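Local structure of flagellar basal body protein (Helicobacter pylori, 5NPY) at residues 94-99 / 120-125; 194-199 / 449-454; 246-251 / 327-332; 357-362 / 464-469; 508-513 / 540-545. The protein probably assembles into the flagellar hook, the flexible joint that passes torque from the basal-body motor to the filament. All coordinates share one frame; numbering follows the deposited sequence.

Starting from the N terminus, interaction 1 closes first: its two segments lie 21 residues apart and pair as strands within the D1 region. Interaction 2 then opens on strand 192-198 and closes about 250 residues later. Interaction 3 falls wholly within that long excursion, where a helix meets a sheet far from interaction 1, the two centres about 85 Å apart. Interaction 4 opens inside the excursion but closes beyond it, so it crosses interaction 2; the pair touch in the middle of the molecule, where one sheet covers another. Interaction 5 closes last. It brings the chain back beside interaction 1, about 11 Å between centres, with Trp-96 touching Phe-510 and Asp-513.

Interaction 1 of 5, residues 94-99 / 120-125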
# COMPACT_ATOMS: atom_id res chain seq x y z
N LYS A 94 -30.66 -31.07 7.89
CA LYS A 94 -31.71 -30.78 8.85
C LYS A 94 -31.80 -29.28 9.08
O LYS A 94 -30.78 -28.61 9.29
CB LYS A 94 -31.45 -31.50 10.17
CG LYS A 94 -32.64 -32.32 10.68
CD LYS A 94 -33.01 -33.42 9.68
CE LYS A 94 -34.12 -34.32 10.20
NZ LYS A 94 -34.65 -35.18 9.10
N GLY A 95 -33.02 -28.75 9.06
CA GLY A 95 -33.22 -27.32 9.24
C GLY A 95 -34.23 -26.69 8.30
O GLY A 95 -34.79 -27.35 7.42
N TRP A 96 -34.46 -25.39 8.48
CA TRP A 96 -35.56 -24.69 7.84
C TRP A 96 -35.12 -23.31 7.40
O TRP A 96 -34.36 -22.64 8.10
CB TRP A 96 -36.75 -24.54 8.78
CG TRP A 96 -37.19 -25.83 9.37
CD1 TRP A 96 -36.70 -26.44 10.49
CD2 TRP A 96 -38.20 -26.68 8.86
NE1 TRP A 96 -37.35 -27.63 10.71
CE2 TRP A 96 -38.28 -27.80 9.72
CE3 TRP A 96 -39.06 -26.62 7.76
CZ2 TRP A 96 -39.18 -28.83 9.51
CZ3 TRP A 96 -39.95 -27.64 7.56
CH2 TRP A 96 -40.00 -28.73 8.43
N PHE A 97 -35.63 -22.89 6.24
CA PHE A 97 -35.67 -21.47 5.92
C PHE A 97 -36.60 -20.78 6.91
O PHE A 97 -37.49 -21.40 7.50
CB PHE A 97 -36.16 -21.25 4.48
CG PHE A 97 -35.19 -21.73 3.43
CD1 PHE A 97 -33.86 -21.35 3.47
CD2 PHE A 97 -35.60 -22.58 2.42
CE1 PHE A 97 -32.96 -21.79 2.51
CE2 PHE A 97 -34.71 -23.03 1.45
CZ PHE A 97 -33.39 -22.63 1.50
N VAL A 98 -36.37 -19.48 7.12
CA VAL A 98 -37.17 -18.68 8.04
C VAL A 98 -37.82 -17.56 7.27
O VAL A 98 -37.15 -16.87 6.49
CB VAL A 98 -36.32 -18.09 9.17
CG1 VAL A 98 -37.23 -17.73 10.32
CG2 VAL A 98 -35.20 -19.03 9.56
N ILE A 99 -39.12 -17.36 7.50
CA ILE A 99 -39.90 -16.33 6.83
C ILE A 99 -40.92 -15.75 7.80
O ILE A 99 -41.20 -16.31 8.86
CB ILE A 99 -40.62 -16.85 5.58
CG1 ILE A 99 -41.72 -17.81 5.99
CG2 ILE A 99 -39.64 -17.51 4.61
CD1 ILE A 99 -42.46 -18.33 4.82
N ASN A 120 -43.48 -15.76 12.75
CA ASN A 120 -42.42 -16.27 11.95
C ASN A 120 -42.78 -17.65 11.55
O ASN A 120 -43.42 -18.35 12.27
CB ASN A 120 -41.15 -16.34 12.74
CG ASN A 120 -40.40 -15.07 12.66
OD1 ASN A 120 -39.84 -14.63 13.62
ND2 ASN A 120 -40.44 -14.46 11.51
N PHE A 121 -42.40 -18.02 10.37
CA PHE A 121 -42.71 -19.32 9.90
C PHE A 121 -41.47 -20.02 9.45
O PHE A 121 -40.45 -19.43 9.27
CB PHE A 121 -43.68 -19.22 8.74
CG PHE A 121 -44.93 -18.50 9.09
CD1 PHE A 121 -45.72 -18.95 10.10
CD2 PHE A 121 -45.29 -17.37 8.43
CE1 PHE A 121 -46.86 -18.29 10.45
CE2 PHE A 121 -46.43 -16.71 8.76
CZ PHE A 121 -47.21 -17.16 9.78
N LEU A 122 -41.56 -21.31 9.30
CA LEU A 122 -40.46 -22.11 8.81
C LEU A 122 -40.89 -22.81 7.53
O LEU A 122 -42.04 -23.21 7.40
CB LEU A 122 -40.02 -23.13 9.86
CG LEU A 122 -39.68 -22.41 11.16
CD1 LEU A 122 -40.39 -23.09 12.32
CD2 LEU A 122 -38.17 -22.37 11.37
N THR A 123 -39.96 -22.97 6.59
CA THR A 123 -40.27 -23.61 5.32
C THR A 123 -39.00 -24.25 4.78
O THR A 123 -37.89 -23.82 5.11
CB THR A 123 -40.84 -22.62 4.28
OG1 THR A 123 -41.05 -23.28 3.04
CG2 THR A 123 -39.89 -21.47 4.03
N ARG A 124 -39.18 -25.28 3.96
CA ARG A 124 -38.09 -25.80 3.16
C ARG A 124 -38.25 -25.46 1.68
O ARG A 124 -37.41 -25.86 0.87
CB ARG A 124 -37.95 -27.32 3.37
CG ARG A 124 -36.55 -27.87 3.04
CD ARG A 124 -36.43 -29.37 3.31
NE ARG A 124 -36.04 -29.66 4.69
CZ ARG A 124 -34.79 -29.91 5.07
NH1 ARG A 124 -33.81 -29.94 4.19
NH2 ARG A 124 -34.54 -30.15 6.35
N ALA A 125 -39.29 -24.71 1.31
CA ALA A 125 -39.46 -24.21 -0.05
C ALA A 125 -38.52 -23.03 -0.29
O ALA A 125 -38.59 -22.02 0.41
CB ALA A 125 -40.91 -23.79 -0.30
O HOH W 1 -35.81 -30.41 9.01
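Phe-97, Val-98 and Ile-99 pair with Thr-123, Leu-122 and Phe-121 in a short antiparallel ladder, part of the D1 region shared by FlgE, FlgF and FlgG. The backbone bonds are uneven. Phe-121 N meets Ile-99 O at 2.6 Å and is nearly straight (174°), whereas Phe-97 N to Thr-123 O, at 2.7 Å, is bent to 125° and weak. Ile-99 O also takes a weak bond from Asn-120 ND2 at 3.3 Å, while OD1 of that asparagine is held by Lys-117.

Apolar contacts line both faces. Ile-99 CG1 lies 3.7 Å from Phe-121 CB, and Thr-123 CG2 fits against Phe-97 and Ile-99. On the other side, Trp-96 CB comes within 3.7 Å of Leu-122 CD2, the two side chains crossing at about a right angle. The indole turns an edge to the Thr-123 backbone and gives its NE1 to Asp-513.

The polar end belongs to Arg-124. A bend at chi3 (-88°) carries its guanidinium to Gly-95, whose O sits over the flat face, too badly angled to bond NH2. NH2 bonds Gly-93 O instead, and also a water (3.0 Å) that accepts from Gly-95 N at 3.2 Å.

Interaction 2 of 5, residues 194-199 / 449-454; sequences GISVNL and DKSENH
Ser-196 meets the 449-454 loop most closely through Ser-451 and His-454, and its short side chain can be followed outward. CB points at the loop and lies 3.3 Å from His-454 O, with the carbonyl carbon of the histidine just behind. From there OG turns into the space between the backbone N and the carbonyl carbon (chi1 38°). That turn brings it to 3.3 Å from His-454 CB and 2.7 Å from Ser-451 OG. The two hydroxyls are placed to share a hydrogen bond, although the position of Ser-451 OG is less certain than most. Glu-468 O is a second hydrogen-bond partner of Ser-196 OG.

That second partner belongs to strand 465-471, the antiparallel neighbour of strand 192-198 in a four-stranded mixed sheet. The loop itself leaves strand 442-447, the parallel neighbour on the other side, and passes over the Ser-196 side of the strand. Ile-195 points away from the loop, and its side chain packs on Thr-359, Val-361 and Tyr-377.

Further back along the strand, Gly-194 O lies 3.2 Å from Ser-451 CB. Ile-195 O and Lys-450 N come within 3.1 Å, but at too poor an angle to bond. Within the loop, Ser-451 N is held by His-454 O at 2.9 Å.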
# COMPACT_ATOMS: atom_id res chain seq x y z
N GLY A 194 -1.15 3.20 2.50
CA GLY A 194 0.06 2.57 3.02
C GLY A 194 0.68 1.62 2.01
O GLY A 194 0.05 0.65 1.57
N ILE A 195 1.92 1.88 1.60
CA ILE A 195 2.56 1.03 0.58
C ILE A 195 3.69 0.24 1.22
O ILE A 195 4.36 0.69 2.17
CB ILE A 195 3.09 1.82 -0.64
CG1 ILE A 195 4.17 2.82 -0.22
CG2 ILE A 195 1.93 2.46 -1.40
CD1 ILE A 195 4.91 3.47 -1.38
N SER A 196 3.88 -0.96 0.72
CA SER A 196 5.07 -1.75 0.99
C SER A 196 5.88 -1.75 -0.29
O SER A 196 5.37 -2.14 -1.35
CB SER A 196 4.72 -3.17 1.45
OG SER A 196 3.59 -3.73 0.78
N VAL A 197 7.12 -1.27 -0.20
CA VAL A 197 8.05 -1.18 -1.32
C VAL A 197 9.41 -1.66 -0.84
O VAL A 197 9.83 -1.39 0.29
CB VAL A 197 8.14 0.28 -1.85
CG1 VAL A 197 8.57 1.27 -0.75
CG2 VAL A 197 9.08 0.37 -2.99
N ASN A 198 10.09 -2.39 -1.70
CA ASN A 198 11.48 -2.73 -1.44
C ASN A 198 12.32 -1.78 -2.26
O ASN A 198 12.00 -1.52 -3.42
CB ASN A 198 11.77 -4.18 -1.78
CG ASN A 198 13.18 -4.56 -1.46
OD1 ASN A 198 13.50 -4.80 -0.30
ND2 ASN A 198 14.03 -4.65 -2.48
N LEU A 199 13.37 -1.24 -1.66
CA LEU A 199 14.24 -0.28 -2.34
C LEU A 199 15.63 -0.89 -2.43
O LEU A 199 16.32 -1.03 -1.42
CB LEU A 199 14.28 1.06 -1.61
CG LEU A 199 12.96 1.88 -1.48
CD1 LEU A 199 13.18 3.11 -0.63
CD2 LEU A 199 12.39 2.30 -2.81
N ASP A 449 5.84 2.82 4.73
CA ASP A 449 6.67 1.86 5.44
C ASP A 449 6.05 0.48 5.56
O ASP A 449 6.76 -0.44 5.95
CB ASP A 449 7.04 2.37 6.84
CG ASP A 449 5.84 2.53 7.75
OD1 ASP A 449 5.98 2.26 8.96
OD2 ASP A 449 4.76 2.93 7.25
N LYS A 450 4.77 0.33 5.27
CA LYS A 450 4.10 -0.96 5.23
C LYS A 450 2.69 -0.75 4.69
O LYS A 450 2.15 0.36 4.73
CB LYS A 450 4.02 -1.62 6.61
CG LYS A 450 3.01 -0.93 7.57
CD LYS A 450 3.05 -1.59 8.97
CE LYS A 450 2.06 -0.95 9.93
NZ LYS A 450 2.47 0.42 10.33
N SER A 451 2.11 -1.85 4.22
CA SER A 451 0.72 -2.00 3.82
C SER A 451 0.07 -3.03 4.74
O SER A 451 0.65 -3.43 5.75
CB SER A 451 0.63 -2.44 2.35
OG SER A 451 1.26 -3.71 2.19
N GLU A 452 -1.12 -3.49 4.36
CA GLU A 452 -1.83 -4.49 5.15
C GLU A 452 -1.01 -5.77 5.34
O GLU A 452 -0.97 -6.33 6.44
CB GLU A 452 -3.17 -4.84 4.51
CG GLU A 452 -4.07 -5.71 5.38
CD GLU A 452 -5.40 -6.02 4.70
OE1 GLU A 452 -5.89 -7.16 4.85
OE2 GLU A 452 -5.93 -5.13 4.02
N ASN A 453 -0.36 -6.26 4.29
CA ASN A 453 0.23 -7.59 4.37
C ASN A 453 1.74 -7.65 4.19
O ASN A 453 2.31 -8.73 4.36
CB ASN A 453 -0.45 -8.52 3.36
CG ASN A 453 -1.95 -8.48 3.46
OD1 ASN A 453 -2.51 -8.89 4.47
ND2 ASN A 453 -2.62 -7.99 2.42
N HIS A 454 2.40 -6.54 3.86
CA HIS A 454 3.85 -6.53 3.69
C HIS A 454 4.42 -5.25 4.29
O HIS A 454 3.72 -4.23 4.41
CB HIS A 454 4.26 -6.62 2.19
CG HIS A 454 3.60 -7.76 1.47
ND1 HIS A 454 4.21 -8.98 1.30
CD2 HIS A 454 2.38 -7.87 0.91
CE1 HIS A 454 3.40 -9.79 0.65
NE2 HIS A 454 2.28 -9.14 0.40

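Interaction 3 of 5, residues 246-251 / 327-332; sequences RKLNVS and GIADKL
Leu-248 reaches from its strand to Ile-328 and Ala-329, joining a short helix to a mixed five-stranded sheet. Helix 327-332 follows strand 320-325, itself the antiparallel neighbour of strand 247-252. It runs almost square to segment 247-251, the two axes 84° apart in direction and 7.7 Å apart at closest approach.

Because the axes cross so steeply, just the first turn of the helix meets the strand. The CB of Leu-248 does not aim at the helix; its far end does the reaching. CD1 takes the extended position (chi2 177°), leaving the other branch, CD2, turned to the helix, 4.0 Å from Ala-329 CB and 4.2 Å from Ile-328 CB, where the two residues join. Ala-329 and Ile-328 both direct their CB atoms toward the strand.

The rest of Ile-328 leads elsewhere. Its CG1 branch is anti to the carbonyl carbon (chi1 -65°), which turns CD1 off from the leucine methyl, to 4.2 Å from Arg-246 O. Phe-276, on an outer strand of the sheet, touches both Leu-248 and Ile-328, while Leu-324 packs on Ala-329.

A water joins the two backbones at the start of the helix: its distance to Lys-247 O, 2.5 Å, is suspiciously short, and it accepts from Ile-328 N at 2.8 Å.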
# COMPACT_ATOMS: atom_id res chain seq x y z
N ARG A 246 38.29 1.91 -0.03
CA ARG A 246 38.19 3.04 0.89
C ARG A 246 39.31 4.07 0.74
O ARG A 246 39.12 5.21 1.18
CB ARG A 246 38.17 2.51 2.34
CG ARG A 246 37.11 1.41 2.60
CD ARG A 246 37.06 0.97 4.05
NE ARG A 246 35.90 0.11 4.31
CZ ARG A 246 34.74 0.59 4.73
NH1 ARG A 246 34.62 1.91 4.91
NH2 ARG A 246 33.73 -0.25 4.94
N LYS A 247 40.45 3.71 0.16
CA LYS A 247 41.64 4.55 0.22
C LYS A 247 41.69 5.53 -0.94
O LYS A 247 41.49 5.15 -2.10
CB LYS A 247 42.91 3.70 0.22
CG LYS A 247 43.09 2.81 1.44
CD LYS A 247 43.30 3.63 2.71
CE LYS A 247 43.68 2.75 3.89
NZ LYS A 247 42.79 2.97 5.08
N LEU A 248 41.96 6.79 -0.62
CA LEU A 248 42.24 7.85 -1.58
C LEU A 248 43.61 8.43 -1.25
O LEU A 248 43.78 9.00 -0.18
CB LEU A 248 41.20 8.96 -1.52
CG LEU A 248 39.97 8.96 -2.43
CD1 LEU A 248 39.10 10.16 -2.06
CD2 LEU A 248 40.34 9.05 -3.87
N ASN A 249 44.56 8.27 -2.17
CA ASN A 249 45.90 8.83 -2.01
C ASN A 249 45.99 10.15 -2.77
O ASN A 249 45.77 10.19 -3.99
CB ASN A 249 46.97 7.87 -2.51
CG ASN A 249 46.67 6.44 -2.15
OD1 ASN A 249 45.97 5.74 -2.88
ND2 ASN A 249 47.18 5.99 -1.01
N VAL A 250 46.32 11.22 -2.06
CA VAL A 250 46.45 12.54 -2.65
C VAL A 250 47.83 13.08 -2.30
O VAL A 250 48.31 12.90 -1.18
CB VAL A 250 45.34 13.49 -2.15
CG1 VAL A 250 45.22 13.41 -0.64
CG2 VAL A 250 45.57 14.92 -2.63
N SER A 251 48.48 13.71 -3.28
CA SER A 251 49.81 14.29 -3.11
C SER A 251 49.83 15.70 -3.67
O SER A 251 49.09 16.02 -4.60
CB SER A 251 50.90 13.46 -3.81
OG SER A 251 50.73 12.07 -3.60
N GLY A 327 40.53 3.71 -5.81
CA GLY A 327 39.32 3.23 -6.41
C GLY A 327 38.25 4.28 -6.66
O GLY A 327 37.62 4.27 -7.66
N ILE A 328 38.06 5.17 -5.72
CA ILE A 328 37.07 6.20 -5.84
C ILE A 328 37.41 7.20 -6.92
O ILE A 328 36.57 7.68 -7.59
CB ILE A 328 36.83 6.90 -4.51
CG1 ILE A 328 36.23 5.91 -3.54
CG2 ILE A 328 35.91 8.05 -4.70
CD1 ILE A 328 36.69 6.09 -2.13
N ALA A 329 38.68 7.47 -7.06
CA ALA A 329 39.20 8.34 -8.07
C ALA A 329 39.04 7.71 -9.43
O ALA A 329 38.58 8.34 -10.33
CB ALA A 329 40.64 8.64 -7.79
N ASP A 330 39.40 6.45 -9.55
CA ASP A 330 39.27 5.72 -10.79
C ASP A 330 37.82 5.77 -11.25
O ASP A 330 37.55 6.07 -12.34
CB ASP A 330 39.67 4.24 -10.66
CG ASP A 330 41.16 3.99 -10.44
OD1 ASP A 330 42.00 4.86 -10.65
OD2 ASP A 330 41.51 2.88 -10.03
N LYS A 331 36.91 5.46 -10.36
CA LYS A 331 35.49 5.44 -10.63
C LYS A 331 34.91 6.75 -11.09
O LYS A 331 34.07 6.77 -11.91
CB LYS A 331 34.76 5.01 -9.40
CG LYS A 331 34.84 3.55 -9.11
CD LYS A 331 34.09 2.80 -10.13
CE LYS A 331 34.32 1.33 -9.94
NZ LYS A 331 34.34 0.69 -11.26
N LEU A 332 35.37 7.83 -10.52
CA LEU A 332 34.91 9.13 -10.84
C LEU A 332 35.65 9.80 -11.96
O LEU A 332 35.27 10.84 -12.38
CB LEU A 332 35.05 10.00 -9.61
CG LEU A 332 34.10 9.68 -8.49
CD1 LEU A 332 34.59 10.18 -7.15
CD2 LEU A 332 32.70 10.14 -8.80
O HOH W 2 39.26 4.85 -3.16

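Interaction 4 of 5, residues 357-362 / 464-469; sequences YSTEVD and SKLLEA
Tyr-357 lays its ring against Ser-464, and these two residues with Leu-466 account for much of the surface buried here. Tyr-357 CG is anti to the backbone N (chi1 -164°), which carries the ring across to the other strand. Ser-464 CB sits over the middle of one ring face, 3.5 Å from the centroid and 14° off the normal, a clear CH-pi contact. The serine hydroxyl is engaged elsewhere, by Asn-200 N. At the far end of the ring, Tyr-357 OH comes to 3.3 Å from Lys-465 CA. It also has a weak link, 3.5 Å long, to a water that accepts from Leu-466 N at 3.0 Å.

Leu-466 fills the next position with both its methyls: CD2 is 4.1 Å from Glu-360 O, and CD1 lies 4.4 Å from Thr-359 CB. Farther on, Ala-469 CB rests between the branches of Val-361, at 3.8 Å from CG1 and from CG2. Between these two contacts, Leu-467 and Glu-468 both face Ser-196 in a classic beta bulge.

No clear hydrogen bond joins the two strands. Their axes pass 7.8 Å apart with a crossing angle of -33°, and they belong to different sheets, packed face to face as in a beta sandwich.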
# COMPACT_ATOMS: atom_id res chain seq x y z
N TYR A 357 14.35 5.30 -7.45
CA TYR A 357 13.18 4.46 -7.70
C TYR A 357 11.95 5.35 -7.74
O TYR A 357 12.00 6.53 -7.38
CB TYR A 357 13.03 3.34 -6.65
CG TYR A 357 12.08 2.24 -7.09
CD1 TYR A 357 12.23 1.63 -8.34
CD2 TYR A 357 11.02 1.83 -6.29
CE1 TYR A 357 11.37 0.62 -8.77
CE2 TYR A 357 10.14 0.82 -6.70
CZ TYR A 357 10.33 0.22 -7.96
OH TYR A 357 9.50 -0.77 -8.41
N SER A 358 10.83 4.78 -8.20
CA SER A 358 9.56 5.50 -8.28
C SER A 358 8.42 4.50 -8.14
O SER A 358 8.52 3.36 -8.61
CB SER A 358 9.42 6.28 -9.58
OG SER A 358 9.50 5.41 -10.67
N THR A 359 7.37 4.91 -7.44
CA THR A 359 6.18 4.08 -7.24
C THR A 359 4.97 4.93 -7.57
O THR A 359 5.07 6.15 -7.72
CB THR A 359 6.08 3.55 -5.81
OG1 THR A 359 5.84 4.64 -4.90
CG2 THR A 359 7.39 2.80 -5.43
N GLU A 360 3.82 4.28 -7.68
CA GLU A 360 2.60 4.96 -8.11
C GLU A 360 1.41 4.11 -7.69
O GLU A 360 1.42 2.90 -7.89
CB GLU A 360 2.63 5.18 -9.63
CG GLU A 360 1.45 5.92 -10.22
CD GLU A 360 1.47 5.92 -11.77
OE1 GLU A 360 2.16 6.77 -12.37
OE2 GLU A 360 0.79 5.06 -12.37
N VAL A 361 0.43 4.75 -7.05
CA VAL A 361 -0.76 4.11 -6.50
C VAL A 361 -1.99 4.80 -7.10
O VAL A 361 -2.03 6.03 -7.21
CB VAL A 361 -0.77 4.22 -4.96
CG1 VAL A 361 -2.04 3.64 -4.36
CG2 VAL A 361 0.48 3.55 -4.36
N ASP A 362 -2.99 4.00 -7.47
CA ASP A 362 -4.26 4.55 -7.91
C ASP A 362 -5.04 5.05 -6.71
O ASP A 362 -5.28 4.29 -5.76
CB ASP A 362 -5.08 3.51 -8.67
CG ASP A 362 -4.42 3.04 -9.96
OD1 ASP A 362 -4.68 1.88 -10.38
OD2 ASP A 362 -3.66 3.82 -10.57
N SER A 464 14.25 -3.50 -6.68
CA SER A 464 13.30 -2.46 -6.27
C SER A 464 11.92 -2.80 -6.81
O SER A 464 11.77 -3.21 -7.97
CB SER A 464 13.75 -1.09 -6.77
OG SER A 464 15.00 -0.75 -6.21
N LYS A 465 10.91 -2.71 -5.95
CA LYS A 465 9.61 -3.29 -6.28
C LYS A 465 8.56 -2.72 -5.35
O LYS A 465 8.79 -2.61 -4.15
CB LYS A 465 9.64 -4.82 -6.13
CG LYS A 465 8.43 -5.55 -6.67
CD LYS A 465 8.54 -7.09 -6.41
CE LYS A 465 9.94 -7.67 -6.68
NZ LYS A 465 10.25 -7.86 -8.16
N LEU A 466 7.38 -2.45 -5.91
CA LEU A 466 6.21 -2.17 -5.08
C LEU A 466 5.50 -3.48 -4.73
O LEU A 466 4.99 -4.19 -5.61
CB LEU A 466 5.26 -1.20 -5.78
CG LEU A 466 4.01 -0.95 -4.94
CD1 LEU A 466 4.34 0.01 -3.77
CD2 LEU A 466 2.94 -0.35 -5.82
N LEU A 467 5.49 -3.81 -3.45
CA LEU A 467 4.92 -5.05 -2.95
C LEU A 467 3.40 -5.00 -2.87
O LEU A 467 2.71 -5.89 -3.37
CB LEU A 467 5.48 -5.36 -1.57
CG LEU A 467 6.99 -5.20 -1.51
CD1 LEU A 467 7.45 -5.66 -0.15
CD2 LEU A 467 7.63 -6.09 -2.63
N GLU A 468 2.85 -3.97 -2.21
CA GLU A 468 1.42 -3.87 -1.99
C GLU A 468 1.05 -2.41 -1.72
O GLU A 468 1.82 -1.69 -1.08
CB GLU A 468 0.99 -4.74 -0.81
CG GLU A 468 -0.51 -4.82 -0.57
CD GLU A 468 -0.84 -5.63 0.67
OE1 GLU A 468 -0.15 -5.45 1.68
OE2 GLU A 468 -1.78 -6.47 0.62
N ALA A 469 -0.12 -1.99 -2.21
CA ALA A 469 -0.71 -0.69 -1.88
C ALA A 469 -2.06 -0.92 -1.22
O ALA A 469 -2.98 -1.46 -1.85
CB ALA A 469 -0.85 0.20 -3.12
O HOH W 3 6.82 -2.97 -8.76

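Interaction 5 of 5, residues 508-513 / 540-545; sequences LAFTND and GNPILG
A short antiparallel bridge joins the end of strand 499-509 to strand 543-544, with Ala-509 and Ile-543 as its hydrogen-bonded pair and Leu-508 opposite Leu-544 as the non-hydrogen-bonded one. Ala-509 N gives a nearly straight bond (2.9 Å, 166°) to Ile-543 O, arriving in the carbonyl plane on a lone pair. The return bond, Ile-543 N to Ala-509 O, is shorter at 2.7 Å, and its donor is tilted somewhat from the carbonyl plane. Leu-508 CA adds a CA-H...O contact to Ile-543 O at 3.4 Å.

On the Leu-508 face, its CD2 methyl does the work, reaching Leu-544 CD1 at 4.2 Å and Pro-542 CB at 4.3 Å. Ile-109 of strand 107-109 touches all three of these residues and so covers that face.

Past the bridge the ladder gives way to side-chain packing. Phe-510 has CG anti to its carbonyl carbon (chi1 -55°), which brings the ring alongside Gly-540 to Pro-542, its side chain crossing that of Pro-542 obliquely, with CE2 3.7 Å from Pro-542 CB. The same ring meets that of Trp-96, which ties this corner to the strand pairing at 94-99. On the Ala-509 side, Ile-543 CD1 stretches back to Thr-511 CG2 at 3.8 Å, the two side chains crossing at about a right angle. Gly-540 O lies at the edge of the Phe-510 ring, near its plane and 3.6 Å from CD2.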
# COMPACT_ATOMS: atom_id res chain seq x y z
N LEU A 508 -32.63 -22.30 10.53
CA LEU A 508 -32.87 -22.68 11.92
C LEU A 508 -33.20 -24.16 11.97
O LEU A 508 -33.88 -24.69 11.08
CB LEU A 508 -34.01 -21.87 12.55
CG LEU A 508 -33.78 -20.36 12.66
CD1 LEU A 508 -35.08 -19.65 12.95
CD2 LEU A 508 -32.75 -20.04 13.74
N ALA A 509 -32.71 -24.83 13.00
CA ALA A 509 -32.95 -26.25 13.22
C ALA A 509 -33.60 -26.47 14.57
O ALA A 509 -33.70 -25.55 15.40
CB ALA A 509 -31.64 -27.06 13.12
N PHE A 510 -34.06 -27.69 14.79
CA PHE A 510 -34.71 -28.08 16.03
C PHE A 510 -34.32 -29.51 16.35
O PHE A 510 -34.04 -30.30 15.46
CB PHE A 510 -36.23 -27.99 15.93
CG PHE A 510 -36.74 -26.64 15.50
CD1 PHE A 510 -36.82 -26.31 14.16
CD2 PHE A 510 -37.14 -25.71 16.45
CE1 PHE A 510 -37.29 -25.07 13.76
CE2 PHE A 510 -37.62 -24.47 16.06
CZ PHE A 510 -37.68 -24.15 14.72
N THR A 511 -34.31 -29.82 17.65
CA THR A 511 -34.06 -31.20 18.05
C THR A 511 -35.27 -32.09 17.86
O THR A 511 -35.14 -33.32 17.97
CB THR A 511 -33.61 -31.25 19.52
OG1 THR A 511 -34.63 -30.69 20.36
CG2 THR A 511 -32.28 -30.49 19.70
N ASN A 512 -36.45 -31.52 17.57
CA ASN A 512 -37.63 -32.34 17.29
C ASN A 512 -38.52 -31.60 16.29
O ASN A 512 -39.43 -30.85 16.68
CB ASN A 512 -38.39 -32.66 18.57
CG ASN A 512 -39.56 -33.57 18.31
OD1 ASN A 512 -39.46 -34.46 17.47
ND2 ASN A 512 -40.68 -33.34 19.00
N ASP A 513 -38.29 -31.85 15.00
CA ASP A 513 -39.11 -31.23 13.96
C ASP A 513 -40.56 -31.69 14.03
O ASP A 513 -41.47 -30.96 13.60
CB ASP A 513 -38.55 -31.53 12.57
CG ASP A 513 -37.31 -30.73 12.25
OD1 ASP A 513 -36.43 -31.29 11.56
OD2 ASP A 513 -37.22 -29.56 12.68
N GLY A 540 -38.59 -27.94 20.82
CA GLY A 540 -37.39 -27.35 21.38
C GLY A 540 -37.22 -25.94 20.86
O GLY A 540 -37.93 -25.52 19.94
N ASN A 541 -36.29 -25.19 21.44
CA ASN A 541 -36.02 -23.84 20.97
C ASN A 541 -35.25 -23.88 19.65
O ASN A 541 -34.55 -24.86 19.36
CB ASN A 541 -35.21 -23.07 22.01
CG ASN A 541 -36.04 -22.67 23.20
OD1 ASN A 541 -37.24 -22.43 23.07
ND2 ASN A 541 -35.41 -22.59 24.37
N PRO A 542 -35.36 -22.83 18.83
CA PRO A 542 -34.72 -22.87 17.52
C PRO A 542 -33.22 -22.78 17.66
O PRO A 542 -32.70 -22.01 18.48
CB PRO A 542 -35.30 -21.64 16.81
CG PRO A 542 -35.59 -20.70 17.92
CD PRO A 542 -36.06 -21.55 19.07
N ILE A 543 -32.52 -23.59 16.88
CA ILE A 543 -31.07 -23.65 16.92
C ILE A 543 -30.53 -22.88 15.72
O ILE A 543 -30.82 -23.23 14.57
CB ILE A 543 -30.58 -25.11 16.92
CG1 ILE A 543 -31.33 -25.93 17.97
CG2 ILE A 543 -29.07 -25.17 17.14
CD1 ILE A 543 -31.27 -27.43 17.73
N LEU A 544 -29.78 -21.81 15.99
CA LEU A 544 -29.17 -21.01 14.94
C LEU A 544 -28.38 -21.92 14.00
O LEU A 544 -27.62 -22.78 14.45
CB LEU A 544 -28.25 -19.95 15.55
CG LEU A 544 -28.03 -18.63 14.81
CD1 LEU A 544 -29.32 -17.85 14.76
CD2 LEU A 544 -26.96 -17.81 15.52
N GLY A 545 -28.58 -21.73 12.70
CA GLY A 545 -28.14 -22.71 11.72
C GLY A 545 -26.64 -22.86 11.60
O GLY A 545 -26.17 -23.88 11.08